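Local coordinates for protein aminoglycoside 3'-phosphotransferase AphA1-IAB (PDB 4GKH) that phosphorylates kanamycin and related aminoglycosides at the 3'-hydroxyl, conferring resistance to these antibiotics, at residues L187-D192 / I223-Q228; F128-H133 / Q250-D255; D68-L73 / A95-T100. All blocks are in the same frame, centred on the assembly; numbering follows the deposited sequence.

Interactions 1 and 2 adjoin in the helical lobe of the kinase-like fold, their centres 15 Å apart, with interaction 1 nested along the chain inside the loop that interaction 2 closes. They meet through a probable hydrogen bond of 2.8 Å between Arg226 NH1 and Tyr252 OH. Interaction 3 belongs to the other lobe, its centre 27 Å from each of theirs, and touches neither. All three come within about 11 Å, by side chains, of Asp199, probably the proton acceptor: Ala224 and Leu129 lie about 11 Å from it and Glu69 about 9 Å. Interaction 3 also borders the inhibitor pocket, with the Thr99 side chain about 5 Å from the bound pyrazolopyrimidine.

Interaction 1: L187-D192 / I223-Q228; sequences LPFSPD and IADRYQ
Asp192 and Arg226 are brought together by their torsions: the aspartate swings its CG trans to its own nitrogen (chi1 -177°), while the arginine sets CG between its nitrogen and carbonyl carbon and then bends at chi3 (79°), turning the NE and NH2 edge of the guanidinium to the carboxylate. The grip is side-on and two-pronged. Arg226 NE reaches Asp192 OD2 at 2.7 Å, and Arg226 NH2 reaches Asp192 OD1 at 2.9 Å. The two flat groups are not coplanar, their planes lying 61° apart; the carboxylate comes to the guanidinium edge, whereas both nitrogens approach its oxygens from above the carboxylate plane. A backbone bond reinforces the salt bridge, Arg226 N donating to Asp192 O over 3.1 Å.

Asp225 returns the hold from the second segment. Its OD2 takes a nearly straight bond from Asp192 N (2.7 Å) on the anti side, somewhat out of the carboxylate plane, and meets Pro191 CA at 3.4 Å. Its OD1 accepts from Tyr227 N at 2.8 Å, a capping bond at the turn into the following helix, so one carboxylate ties the incoming loop to that turn. Phe189 brings the edge of its ring, CE1, to 4.0 Å from Asp225 OD2. The charged oxygens of the two aspartates do not touch; Asp192 is paired with Arg226 and Asp225 with Lys261, which probably eases the repulsion between them.

The loop 187-192 runs from helix 176-184 into strand 193-196, which pairs antiparallel with the short strand 224-225, and the contact lies beside this small two-stranded sheet, where helix 227-237 follows strand 224-225. Phe189 also packs edge-to-face on Phe264 of helix 259-269 and makes a cation-pi contact with Arg146 of helix 146-158.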
loop_
_atom_site.group_PDB
_atom_site.type_symbol
_atom_site.label_atom_id
_atom_site.label_comp_id
_atom_site.label_asym_id
_atom_site.label_seq_id
_atom_site.Cartn_x
_atom_site.Cartn_y
_atom_site.Cartn_z
ATOM N N LEU A 187 18.144 -12.137 9.148
ATOM C CA LEU A 187 17.803 -11.682 10.501
ATOM C C LEU A 187 18.913 -12.004 11.514
ATOM O O LEU A 187 19.620 -13.002 11.362
ATOM C CB LEU A 187 16.460 -12.300 10.943
ATOM C CG LEU A 187 15.201 -11.818 10.203
ATOM C CD1 LEU A 187 13.916 -12.439 10.772
ATOM C CD2 LEU A 187 15.113 -10.287 10.216
ATOM N N PRO A 188 19.049 -11.181 12.570
ATOM C CA PRO A 188 18.195 -10.033 12.899
ATOM C C PRO A 188 18.854 -8.662 12.747
ATOM O O PRO A 188 20.074 -8.554 12.647
ATOM C CB PRO A 188 17.872 -10.286 14.375
ATOM C CG PRO A 188 19.131 -10.935 14.915
ATOM C CD PRO A 188 19.844 -11.603 13.738
ATOM N N PHE A 189 18.028 -7.617 12.738
ATOM C CA PHE A 189 18.513 -6.239 12.764
ATOM C C PHE A 189 17.654 -5.387 13.699
ATOM O O PHE A 189 16.511 -5.732 13.985
ATOM C CB PHE A 189 18.533 -5.636 11.355
ATOM C CG PHE A 189 17.200 -5.660 10.657
ATOM C CD1 PHE A 189 16.306 -4.609 10.800
ATOM C CD2 PHE A 189 16.845 -6.728 9.844
ATOM C CE1 PHE A 189 15.084 -4.627 10.158
ATOM C CE2 PHE A 189 15.624 -6.751 9.196
ATOM C CZ PHE A 189 14.740 -5.700 9.355
ATOM N N SER A 190 18.202 -4.283 14.186
ATOM C CA SER A 190 17.415 -3.382 15.026
ATOM C C SER A 190 16.561 -2.485 14.146
ATOM O O SER A 190 17.077 -1.803 13.264
ATOM C CB SER A 190 18.314 -2.544 15.937
ATOM O OG SER A 190 19.239 -1.793 15.172
ATOM N N PRO A 191 15.243 -2.492 14.372
ATOM C CA PRO A 191 14.362 -1.685 13.524
ATOM C C PRO A 191 14.568 -0.194 13.746
ATOM O O PRO A 191 14.889 0.245 14.846
ATOM C CB PRO A 191 12.963 -2.096 13.986
ATOM C CG PRO A 191 13.155 -2.498 15.401
ATOM C CD PRO A 191 14.498 -3.179 15.441
ATOM N N ASP A 192 14.407 0.563 12.671
ATOM C CA ASP A 192 14.396 2.016 12.699
ATOM C C ASP A 192 12.920 2.337 12.464
ATOM O O ASP A 192 12.482 2.492 11.318
ATOM C CB ASP A 192 15.257 2.528 11.549
ATOM C CG ASP A 192 15.383 4.023 11.528
ATOM O OD1 ASP A 192 14.721 4.693 12.348
ATOM O OD2 ASP A 192 16.140 4.526 10.672
ATOM N N ILE A 223 3.236 0.902 12.820
ATOM C CA ILE A 223 4.649 1.092 13.130
ATOM C C ILE A 223 5.483 -0.082 12.577
ATOM O O ILE A 223 5.209 -1.246 12.872
ATOM C CB ILE A 223 4.886 1.259 14.635
ATOM C CG1 ILE A 223 4.120 2.490 15.164
ATOM C CG2 ILE A 223 6.393 1.369 14.917
ATOM C CD1 ILE A 223 4.115 2.632 16.698
ATOM N N ALA A 224 6.492 0.237 11.771
ATOM C CA ALA A 224 7.397 -0.762 11.189
ATOM C C ALA A 224 8.726 -0.096 10.818
ATOM O O ALA A 224 8.893 1.118 10.982
ATOM C CB ALA A 224 6.751 -1.413 9.975
ATOM N N ASP A 225 9.689 -0.874 10.337
ATOM C CA ASP A 225 10.966 -0.275 9.922
ATOM C C ASP A 225 10.716 0.598 8.685
ATOM O O ASP A 225 9.881 0.251 7.856
ATOM C CB ASP A 225 11.999 -1.370 9.610
ATOM C CG ASP A 225 13.370 -0.803 9.308
ATOM O OD1 ASP A 225 13.622 -0.458 8.133
ATOM O OD2 ASP A 225 14.186 -0.689 10.246
ATOM N N ARG A 226 11.443 1.712 8.543
ATOM C CA ARG A 226 11.214 2.595 7.383
ATOM C C ARG A 226 11.443 1.888 6.035
ATOM O O ARG A 226 10.865 2.269 5.022
ATOM C CB ARG A 226 12.034 3.896 7.485
ATOM C CG ARG A 226 13.541 3.729 7.443
ATOM C CD ARG A 226 14.279 5.080 7.588
ATOM N NE ARG A 226 14.353 5.548 8.969
ATOM C CZ ARG A 226 13.812 6.681 9.423
ATOM N NH1 ARG A 226 13.150 7.491 8.614
ATOM N NH2 ARG A 226 13.937 7.009 10.701
ATOM N N TYR A 227 12.263 0.840 6.021
ATOM C CA TYR A 227 12.505 0.105 4.772
ATOM C C TYR A 227 11.298 -0.712 4.275
ATOM O O TYR A 227 11.294 -1.201 3.144
ATOM C CB TYR A 227 13.763 -0.771 4.881
ATOM C CG TYR A 227 15.051 -0.004 4.654
ATOM C CD1 TYR A 227 15.539 0.879 5.615
ATOM C CD2 TYR A 227 15.787 -0.174 3.482
ATOM C CE1 TYR A 227 16.714 1.593 5.410
ATOM C CE2 TYR A 227 16.964 0.529 3.269
ATOM C CZ TYR A 227 17.426 1.407 4.239
ATOM O OH TYR A 227 18.604 2.095 4.025
ATOM N N GLN A 228 10.268 -0.863 5.103
ATOM C CA GLN A 228 9.032 -1.478 4.616
ATOM C C GLN A 228 8.470 -0.690 3.440
ATOM O O GLN A 228 7.979 -1.263 2.471
ATOM C CB GLN A 228 7.965 -1.545 5.720
ATOM C CG GLN A 228 6.569 -1.941 5.186
ATOM C CD GLN A 228 6.556 -3.332 4.558
ATOM O OE1 GLN A 228 7.397 -4.173 4.876
ATOM N NE2 GLN A 228 5.597 -3.579 3.655
#

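Interaction 2: F128-H133 / Q250-D255; sequences FLRRLH and QKYGID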
loop_
_atom_site.group_PDB
_atom_site.type_symbol
_atom_site.label_atom_id
_atom_site.label_comp_id
_atom_site.label_asym_id
_atom_site.label_seq_id
_atom_site.Cartn_x
_atom_site.Cartn_y
_atom_site.Cartn_z
ATOM N N PHE A 128 6.772 12.996 0.032
ATOM C CA PHE A 128 5.549 12.457 0.609
ATOM C C PHE A 128 5.871 11.371 1.631
ATOM O O PHE A 128 5.256 11.304 2.697
ATOM C CB PHE A 128 4.667 11.897 -0.515
ATOM C CG PHE A 128 3.255 11.562 -0.098
ATOM C CD1 PHE A 128 2.935 10.303 0.395
ATOM C CD2 PHE A 128 2.239 12.495 -0.236
ATOM C CE1 PHE A 128 1.624 9.987 0.773
ATOM C CE2 PHE A 128 0.930 12.184 0.132
ATOM C CZ PHE A 128 0.628 10.916 0.623
ATOM N N LEU A 129 6.829 10.519 1.301
ATOM C CA LEU A 129 7.259 9.453 2.189
ATOM C C LEU A 129 7.959 10.028 3.420
ATOM O O LEU A 129 7.753 9.544 4.541
ATOM C CB LEU A 129 8.162 8.460 1.438
ATOM C CG LEU A 129 8.498 7.143 2.145
ATOM C CD1 LEU A 129 7.222 6.391 2.501
ATOM C CD2 LEU A 129 9.400 6.268 1.272
ATOM N N ARG A 130 8.759 11.076 3.221
ATOM C CA ARG A 130 9.384 11.761 4.346
ATOM C C ARG A 130 8.329 12.307 5.313
ATOM O O ARG A 130 8.494 12.207 6.530
ATOM C CB ARG A 130 10.315 12.900 3.869
ATOM C CG ARG A 130 11.693 12.427 3.402
ATOM C CD ARG A 130 12.441 13.515 2.645
ATOM N NE ARG A 130 12.685 14.689 3.475
ATOM C CZ ARG A 130 13.739 14.834 4.272
ATOM N NH1 ARG A 130 14.655 13.875 4.353
ATOM N NH2 ARG A 130 13.878 15.941 4.991
ATOM N N ARG A 131 7.254 12.877 4.771
ATOM C CA ARG A 131 6.151 13.375 5.604
ATOM C C ARG A 131 5.566 12.252 6.440
ATOM O O ARG A 131 5.435 12.376 7.668
ATOM C CB ARG A 131 5.026 13.979 4.759
ATOM C CG ARG A 131 5.286 15.368 4.226
ATOM C CD ARG A 131 4.203 15.768 3.229
ATOM N NE ARG A 131 2.873 15.838 3.837
ATOM C CZ ARG A 131 1.743 15.972 3.144
ATOM N NH1 ARG A 131 0.578 16.033 3.773
ATOM N NH2 ARG A 131 1.779 16.047 1.817
ATOM N N LEU A 132 5.199 11.162 5.776
ATOM C CA LEU A 132 4.622 10.006 6.474
ATOM C C LEU A 132 5.531 9.500 7.582
ATOM O O LEU A 132 5.087 9.245 8.715
ATOM C CB LEU A 132 4.357 8.867 5.479
ATOM C CG LEU A 132 3.685 7.631 6.096
ATOM C CD1 LEU A 132 2.271 7.971 6.534
ATOM C CD2 LEU A 132 3.687 6.475 5.093
ATOM N N HIS A 133 6.810 9.360 7.258
ATOM C CA HIS A 133 7.777 8.872 8.219
ATOM C C HIS A 133 8.157 9.869 9.299
ATOM O O HIS A 133 8.887 9.521 10.224
ATOM C CB HIS A 133 9.014 8.320 7.490
ATOM C CG HIS A 133 8.729 7.066 6.728
ATOM N ND1 HIS A 133 9.703 6.362 6.055
ATOM C CD2 HIS A 133 7.572 6.385 6.543
ATOM C CE1 HIS A 133 9.158 5.297 5.488
ATOM N NE2 HIS A 133 7.866 5.288 5.769
ATOM N N GLN A 250 18.346 8.879 -2.341
ATOM C CA GLN A 250 19.010 10.171 -2.251
ATOM C C GLN A 250 18.096 11.286 -1.743
ATOM O O GLN A 250 18.443 11.991 -0.793
ATOM C CB GLN A 250 19.608 10.572 -3.601
ATOM C CG GLN A 250 20.113 12.014 -3.651
ATOM C CD GLN A 250 21.342 12.233 -2.798
ATOM O OE1 GLN A 250 21.603 13.348 -2.342
ATOM N NE2 GLN A 250 22.110 11.170 -2.580
ATOM N N LYS A 251 16.936 11.444 -2.376
ATOM C CA LYS A 251 16.012 12.530 -2.039
ATOM C C LYS A 251 15.361 12.286 -0.684
ATOM O O LYS A 251 15.055 13.221 0.040
ATOM C CB LYS A 251 14.945 12.693 -3.135
ATOM C CG LYS A 251 15.560 13.226 -4.454
ATOM C CD LYS A 251 16.124 14.605 -4.248
ATOM C CE LYS A 251 16.757 15.146 -5.515
ATOM N NZ LYS A 251 16.969 16.615 -5.386
ATOM N N TYR A 252 15.161 11.018 -0.347
ATOM C CA TYR A 252 14.557 10.653 0.944
ATOM C C TYR A 252 15.511 11.030 2.084
ATOM O O TYR A 252 15.086 11.352 3.194
ATOM C CB TYR A 252 14.252 9.152 0.974
ATOM C CG TYR A 252 13.714 8.663 2.295
ATOM C CD1 TYR A 252 12.357 8.736 2.586
ATOM C CD2 TYR A 252 14.563 8.116 3.246
ATOM C CE1 TYR A 252 11.857 8.265 3.792
ATOM C CE2 TYR A 252 14.078 7.655 4.450
ATOM C CZ TYR A 252 12.728 7.730 4.716
ATOM O OH TYR A 252 12.264 7.264 5.916
ATOM N N GLY A 253 16.810 10.974 1.800
ATOM C CA GLY A 253 17.828 11.402 2.746
ATOM C C GLY A 253 18.795 10.305 3.154
ATOM O O GLY A 253 19.533 10.449 4.132
ATOM N N ILE A 254 18.799 9.208 2.405
ATOM C CA ILE A 254 19.698 8.088 2.685
ATOM C C ILE A 254 20.762 7.942 1.606
ATOM O O ILE A 254 20.448 7.650 0.457
ATOM C CB ILE A 254 18.926 6.764 2.784
ATOM C CG1 ILE A 254 18.068 6.748 4.047
ATOM C CG2 ILE A 254 19.895 5.593 2.805
ATOM C CD1 ILE A 254 17.128 5.539 4.150
ATOM N N ASP A 255 22.020 8.144 1.980
ATOM C CA ASP A 255 23.123 8.060 1.025
ATOM C C ASP A 255 23.719 6.666 0.879
ATOM O O ASP A 255 24.279 6.342 -0.163
ATOM C CB ASP A 255 24.224 9.048 1.386
ATOM C CG ASP A 255 23.869 10.461 1.011
ATOM O OD1 ASP A 255 23.166 10.646 -0.008
ATOM O OD2 ASP A 255 24.289 11.380 1.738
#
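Tyr252 carries most of the meeting with Leu129, Arg130 and His133. From CB its ring is thrown trans to the backbone nitrogen (chi1 176°), which carries it to these three side chains of helix 118-133. The first ring atom to touch is Tyr252 CD1, which meets the aliphatic CG of Arg130 at 3.8 Å. One step further, Tyr252 CE1 lies against the isobutyl group of Leu129, 3.9 Å from Leu129 CG. At the tip, Tyr252 OH and His133 ND1 share a short, nearly straight hydrogen bond of 2.7 Å, whose donor may be either group; the same hydroxyl is probably also hydrogen-bonded to Arg226 NH1. The hydroxyl comes in at the edge of the imidazole, near its plane, and the two rings stand almost perpendicular, at 83°, rim to rim with neither over the face of the other. His133 NE2 bonds in turn to Asp229 of helix 227-237, which should help fix the imidazole rotation, while Leu129 CG sits against one imidazole face.

The backbone of Tyr252 is held as well. Arg130 bends at chi3, and Arg130 NH1 donates to Tyr252 O at 2.8 Å; the oxygen lies in the guanidinium plane, but the nitrogen approaches from above the carbonyl plane. The aliphatic part of Arg130 passes Lys251 O, with Arg130 CD 3.7 Å from it.

Those carbonyls belong to a helix end: Gly253, with positive phi, is the C-prime residue of a Schellman motif that terminates helix 242-252. The contact therefore joins that terminus to the last turns of helix 118-133 within the helix-rich C-terminal lobe of the kinase-like fold.

Interaction 3: D68-L73 / A95-T100; sequences DEMVRL and AWLLTT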
loop_
_atom_site.group_PDB
_atom_site.type_symbol
_atom_site.label_atom_id
_atom_site.label_comp_id
_atom_site.label_asym_id
_atom_site.label_seq_id
_atom_site.Cartn_x
_atom_site.Cartn_y
_atom_site.Cartn_z
ATOM N N ASP A 68 -9.828 -3.621 8.673
ATOM C CA ASP A 68 -8.496 -3.124 9.007
ATOM C C ASP A 68 -8.243 -1.815 8.266
ATOM O O ASP A 68 -7.703 -0.856 8.838
ATOM C CB ASP A 68 -7.401 -4.115 8.586
ATOM C CG ASP A 68 -7.342 -5.343 9.467
ATOM O OD1 ASP A 68 -7.937 -5.325 10.565
ATOM O OD2 ASP A 68 -6.679 -6.324 9.058
ATOM N N GLU A 69 -8.632 -1.769 6.995
ATOM C CA GLU A 69 -8.409 -0.540 6.238
ATOM C C GLU A 69 -9.231 0.597 6.783
ATOM O O GLU A 69 -8.737 1.715 6.908
ATOM C CB GLU A 69 -8.648 -0.668 4.729
ATOM C CG GLU A 69 -8.406 0.700 4.079
ATOM C CD GLU A 69 -8.422 0.709 2.578
ATOM O OE1 GLU A 69 -9.198 -0.059 1.969
ATOM O OE2 GLU A 69 -7.651 1.515 2.011
HETATM N N MSE A 70 -10.485 0.317 7.123
HETATM C CA MSE A 70 -11.357 1.363 7.639
HETATM C C MSE A 70 -10.751 2.065 8.847
HETATM O O MSE A 70 -10.728 3.288 8.896
HETATM C CB MSE A 70 -12.749 0.810 7.989
HETATM C CG MSE A 70 -13.741 1.885 8.427
HETATM SE SE MSE A 70 -13.692 2.266 10.359
HETATM C CE MSE A 70 -14.172 0.504 10.951
ATOM N N VAL A 71 -10.269 1.314 9.833
ATOM C CA VAL A 71 -9.814 1.992 11.046
ATOM C C VAL A 71 -8.502 2.718 10.832
ATOM O O VAL A 71 -8.239 3.730 11.480
ATOM C CB VAL A 71 -9.673 1.075 12.257
ATOM C CG1 VAL A 71 -11.022 0.598 12.669
ATOM C CG2 VAL A 71 -8.706 -0.075 11.975
ATOM N N ARG A 72 -7.677 2.188 9.941
ATOM C CA ARG A 72 -6.435 2.865 9.597
ATOM C C ARG A 72 -6.699 4.168 8.827
ATOM O O ARG A 72 -6.021 5.182 9.064
ATOM C CB ARG A 72 -5.490 1.912 8.851
ATOM C CG ARG A 72 -4.730 0.993 9.827
ATOM C CD ARG A 72 -4.332 -0.344 9.195
ATOM N NE ARG A 72 -3.758 -1.259 10.185
ATOM C CZ ARG A 72 -4.474 -1.980 11.047
ATOM N NH1 ARG A 72 -5.802 -1.894 11.052
ATOM N NH2 ARG A 72 -3.860 -2.785 11.903
ATOM N N LEU A 73 -7.691 4.151 7.932
ATOM C CA LEU A 73 -8.107 5.378 7.230
ATOM C C LEU A 73 -8.603 6.399 8.237
ATOM O O LEU A 73 -8.284 7.586 8.165
ATOM C CB LEU A 73 -9.254 5.112 6.251
ATOM C CG LEU A 73 -9.027 4.585 4.833
ATOM C CD1 LEU A 73 -10.365 4.155 4.258
ATOM C CD2 LEU A 73 -8.400 5.663 3.966
ATOM N N ALA A 95 -18.039 -6.967 5.277
ATOM C CA ALA A 95 -17.662 -5.586 5.553
ATOM C C ALA A 95 -17.821 -4.781 4.270
ATOM O O ALA A 95 -17.414 -5.219 3.185
ATOM C CB ALA A 95 -16.237 -5.515 6.073
ATOM N N TRP A 96 -18.436 -3.608 4.391
ATOM C CA TRP A 96 -18.635 -2.713 3.252
ATOM C C TRP A 96 -18.015 -1.361 3.588
ATOM O O TRP A 96 -18.413 -0.762 4.579
ATOM C CB TRP A 96 -20.134 -2.524 3.030
ATOM C CG TRP A 96 -20.859 -3.787 2.666
ATOM C CD1 TRP A 96 -21.382 -4.712 3.531
ATOM C CD2 TRP A 96 -21.153 -4.257 1.345
ATOM N NE1 TRP A 96 -21.974 -5.734 2.825
ATOM C CE2 TRP A 96 -21.853 -5.477 1.483
ATOM C CE3 TRP A 96 -20.896 -3.766 0.060
ATOM C CZ2 TRP A 96 -22.295 -6.216 0.380
ATOM C CZ3 TRP A 96 -21.345 -4.504 -1.042
ATOM C CH2 TRP A 96 -22.037 -5.715 -0.868
ATOM N N LEU A 97 -17.077 -0.878 2.766
ATOM C CA LEU A 97 -16.403 0.401 3.027
ATOM C C LEU A 97 -16.612 1.372 1.851
ATOM O O LEU A 97 -16.118 1.123 0.756
ATOM C CB LEU A 97 -14.897 0.152 3.233
ATOM C CG LEU A 97 -13.986 1.387 3.383
ATOM C CD1 LEU A 97 -14.436 2.282 4.550
ATOM C CD2 LEU A 97 -12.534 0.919 3.559
ATOM N N LEU A 98 -17.352 2.458 2.085
ATOM C CA LEU A 98 -17.656 3.440 1.048
ATOM C C LEU A 98 -16.805 4.688 1.266
ATOM O O LEU A 98 -16.920 5.339 2.312
ATOM C CB LEU A 98 -19.145 3.834 1.123
ATOM C CG LEU A 98 -19.631 4.808 0.026
ATOM C CD1 LEU A 98 -19.545 4.158 -1.373
ATOM C CD2 LEU A 98 -21.034 5.324 0.290
ATOM N N THR A 99 -15.965 5.036 0.289
ATOM C CA THR A 99 -15.091 6.202 0.433
ATOM C C THR A 99 -15.186 7.128 -0.776
ATOM O O THR A 99 -15.630 6.719 -1.849
ATOM C CB THR A 99 -13.610 5.790 0.592
ATOM O OG1 THR A 99 -13.144 5.208 -0.632
ATOM C CG2 THR A 99 -13.439 4.777 1.739
ATOM N N THR A 100 -14.752 8.371 -0.601
ATOM C CA THR A 100 -14.657 9.306 -1.717
ATOM C C THR A 100 -13.527 8.872 -2.658
ATOM O O THR A 100 -12.584 8.213 -2.234
ATOM C CB THR A 100 -14.382 10.744 -1.219
ATOM O OG1 THR A 100 -13.116 10.791 -0.530
ATOM C CG2 THR A 100 -15.487 11.200 -0.306
#
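Leu97 points from its strand toward the helix and divides its two methyl groups among three helical side chains. Leu97 CD1 faces the aliphatic base of the selenomethionine Met70, 4.0 Å from Met70 CG, the two side chains crossing at a slant; the Met70 side chain then bends at chi2 (-88°) and carries its selenium away from the strand. Leu97 CD2 receives both Leu73 CD1 at 4.0 Å and Glu69 OE1 at 3.8 Å. Glu69 runs extended and crosses Leu97 at about a right angle, its OE1 touching the leucine methyl while bonded to Lys56. Leu73 also reaches past Leu97 with the same CD1, touching Thr99 CG2 at 4.0 Å, again at roughly a right angle. No hydrogen bond links the segments, whose axes lie 9.5 Å apart.

The bond from Glu69 OE1 is a salt bridge to Lys56 of strand 53-59, a neighbouring strand of 94-100. It corresponds to the lysine-glutamate pair of the protein kinase fold, with 61-76 in the place of helix C packed on the N-terminal-lobe sheet. Strand 94-100 leads directly to the hinge, where Thr100 touches the bound inhibitor.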